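Local structure of prolyl endopeptidase (Myxococcus xanthus, 2BKL) at residues A513-L516 against V517-K520. The protein probably hydrolyses oligopeptides on the carboxyl side of proline, and more slowly of alanine, as a serine peptidase of the S9A family. Numbering follows the deposited sequence.
Sequences AEYL and VQQK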
ATOM      1  N   ALA A 513     -22.141  -5.747   0.047  1.00  5.18           N
ATOM      2  CA  ALA A 513     -22.826  -5.988   1.299  1.00  6.16           C
ATOM      3  C   ALA A 513     -24.198  -6.567   1.080  1.00  6.69           C
ATOM      4  O   ALA A 513     -24.618  -7.483   1.786  1.00  7.13           O
ATOM      5  CB  ALA A 513     -22.924  -4.701   2.107  1.00  6.38           C
ATOM      6  N   GLU A 514     -24.892  -6.073   0.073  1.00  5.56           N
ATOM      7  CA  GLU A 514     -26.216  -6.598  -0.242  1.00  6.56           C
ATOM      8  C   GLU A 514     -26.100  -8.043  -0.763  1.00  6.05           C
ATOM      9  O   GLU A 514     -26.928  -8.898  -0.432  1.00  5.88           O
ATOM     10  CB  GLU A 514     -26.913  -5.752  -1.293  1.00  7.43           C
ATOM     11  CG  GLU A 514     -27.366  -4.384  -0.783  1.00 11.01           C
ATOM     12  CD  GLU A 514     -27.773  -3.426  -1.916  1.00 14.12           C
ATOM     13  OE1 GLU A 514     -27.207  -3.468  -3.030  1.00 21.11           O
ATOM     14  OE2 GLU A 514     -28.716  -2.648  -1.698  1.00 20.39           O
ATOM     15  N   TYR A 515     -25.085  -8.312  -1.574  1.00  5.19           N
ATOM     16  CA  TYR A 515     -24.882  -9.660  -2.119  1.00  5.58           C
ATOM     17  C   TYR A 515     -24.658 -10.691  -1.003  1.00  4.89           C
ATOM     18  O   TYR A 515     -25.232 -11.777  -1.024  1.00  5.52           O
ATOM     19  CB  TYR A 515     -23.686  -9.668  -3.068  1.00  5.72           C
ATOM     20  CG  TYR A 515     -23.311 -11.036  -3.558  1.00  4.42           C
ATOM     21  CD1 TYR A 515     -22.427 -11.843  -2.851  1.00  6.10           C
ATOM     22  CD2 TYR A 515     -23.852 -11.565  -4.721  1.00  5.02           C
ATOM     23  CE1 TYR A 515     -22.109 -13.122  -3.271  1.00  6.33           C
ATOM     24  CE2 TYR A 515     -23.509 -12.795  -5.164  1.00  4.61           C
ATOM     25  CZ  TYR A 515     -22.619 -13.587  -4.460  1.00  6.38           C
ATOM     26  OH  TYR A 515     -22.309 -14.864  -4.875  1.00  7.00           O
ATOM     27  N   LEU A 516     -23.844 -10.369  -0.013  1.00  4.56           N
ATOM     28  CA  LEU A 516     -23.548 -11.305   1.066  1.00  5.39           C
ATOM     29  C   LEU A 516     -24.799 -11.675   1.849  1.00  6.18           C
ATOM     30  O   LEU A 516     -24.930 -12.798   2.333  1.00  7.23           O
ATOM     31  CB  LEU A 516     -22.459 -10.750   1.969  1.00  5.46           C
ATOM     32  CG  LEU A 516     -21.106 -10.588   1.297  1.00  5.93           C
ATOM     33  CD1 LEU A 516     -20.187  -9.721   2.118  1.00  6.68           C
ATOM     34  CD2 LEU A 516     -20.458 -11.940   1.095  1.00  6.95           C
ATOM     35  N   VAL A 517     -25.736 -10.743   1.956  1.00  4.26           N
ATOM     36  CA  VAL A 517     -27.021 -11.025   2.603  1.00  5.26           C
ATOM     37  C   VAL A 517     -27.918 -11.848   1.653  1.00  5.61           C
ATOM     38  O   VAL A 517     -28.535 -12.851   2.085  1.00  6.42           O
ATOM     39  CB  VAL A 517     -27.679  -9.711   3.029  1.00  6.29           C
ATOM     40  CG1 VAL A 517     -29.058  -9.984   3.629  1.00  6.97           C
ATOM     41  CG2 VAL A 517     -26.816  -9.024   4.046  1.00  6.05           C
ATOM     42  N   GLN A 518     -28.033 -11.425   0.390  1.00  5.69           N
ATOM     43  CA  GLN A 518     -28.851 -12.137  -0.598  1.00  7.26           C
ATOM     44  C   GLN A 518     -28.453 -13.605  -0.699  1.00  6.26           C
ATOM     45  O   GLN A 518     -29.332 -14.488  -0.823  1.00  7.83           O
ATOM     46  CB  GLN A 518     -28.671 -11.504  -1.993  1.00  8.93           C
ATOM     47  CG  GLN A 518     -29.305 -10.163  -2.268  1.00 13.42           C
ATOM     48  CD  GLN A 518     -28.666  -9.374  -3.478  1.00 17.18           C
ATOM     49  OE1 GLN A 518     -27.690  -9.821  -4.173  1.00 15.23           O
ATOM     50  NE2 GLN A 518     -29.200  -8.173  -3.698  1.00 19.47           N
ATOM     51  N   GLN A 519     -27.147 -13.870  -0.664  1.00  5.64           N
ATOM     52  CA  GLN A 519     -26.595 -15.210  -0.811  1.00  7.82           C
ATOM     53  C   GLN A 519     -26.480 -16.011   0.494  1.00  8.13           C
ATOM     54  O   GLN A 519     -25.871 -17.075   0.519  1.00  8.21           O
ATOM     55  CB  GLN A 519     -25.229 -15.155  -1.534  1.00 10.43           C
ATOM     56  CG  GLN A 519     -25.331 -14.828  -2.998  1.00 12.47           C
ATOM     57  CD  GLN A 519     -26.151 -15.796  -3.722  1.00 15.53           C
ATOM     58  OE1 GLN A 519     -26.052 -16.996  -3.467  1.00 15.76           O
ATOM     59  NE2 GLN A 519     -27.031 -15.306  -4.582  1.00 17.70           N
ATOM     60  N   LYS A 520     -27.107 -15.514   1.556  1.00  6.90           N
ATOM     61  CA  LYS A 520     -27.315 -16.296   2.791  1.00  8.84           C
ATOM     62  C   LYS A 520     -26.031 -16.510   3.596  1.00  7.56           C
ATOM     63  O   LYS A 520     -25.961 -17.421   4.414  1.00  9.27           O
ATOM     64  CB  LYS A 520     -28.039 -17.620   2.508  1.00 10.72           C
ATOM     65  CG  LYS A 520     -29.385 -17.461   1.797  1.00 13.60           C
ATOM     66  CD  LYS A 520     -30.386 -16.683   2.614  1.00 16.64           C
ATOM     67  CE  LYS A 520     -31.790 -16.782   1.989  1.00 19.24           C
ATOM     68  NZ  LYS A 520     -32.659 -15.640   2.377  1.00 22.59           N
TER
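One face of the Y515 ring carries the CG methylene of Q519, which sits 3.6 Å from the ring centroid and 23° off the ring normal in a CH-pi contact. The methylene is displaced toward the phenol end, where Q519 CG lies 3.3 Å from Y515 CZ. Ring and Q519 amide are turned 29° from each other. Q518 OE1 approaches the same tyrosine obliquely. Y515 CG stands anti to the backbone N (chi1 174°), which tilts the ring toward the C-terminal end of the helix, under the side chain of Q519, one turn on. The first torsion of Q519 brings CG over the ring, and the bend at chi2 turns the amide away from the phenol hydroxyl. A long chain with a polar end suits this partly exposed place. An alanine in place of Y515 would probably leave Q519 CG without its aromatic platform and open a gap beside V420, Y422 and M432, which the tyrosine also touches. These residues belong to strands 415-423 and 429-437 at one border of the alpha/beta-hydrolase sheet, against which helix 503-518 ends. Q518 N bonds E514 O at 2.9 Å and Q519 N bonds Y515 O, the last regular turns before a Schellman motif: K520, its C-prime residue with positive phi, donates its N-H to V517 O, and Y521 N reaches back to L516 O. The Q518 side chain, extended beyond CG, runs back alongside the E514 carbonyl, CG 3.3 Å from E514 O. Buried L516 also packs on M432, as an aliphatic residue should on the inward side, whereas the E514 carboxylate leads away from the following turn to a salt bridge with R546.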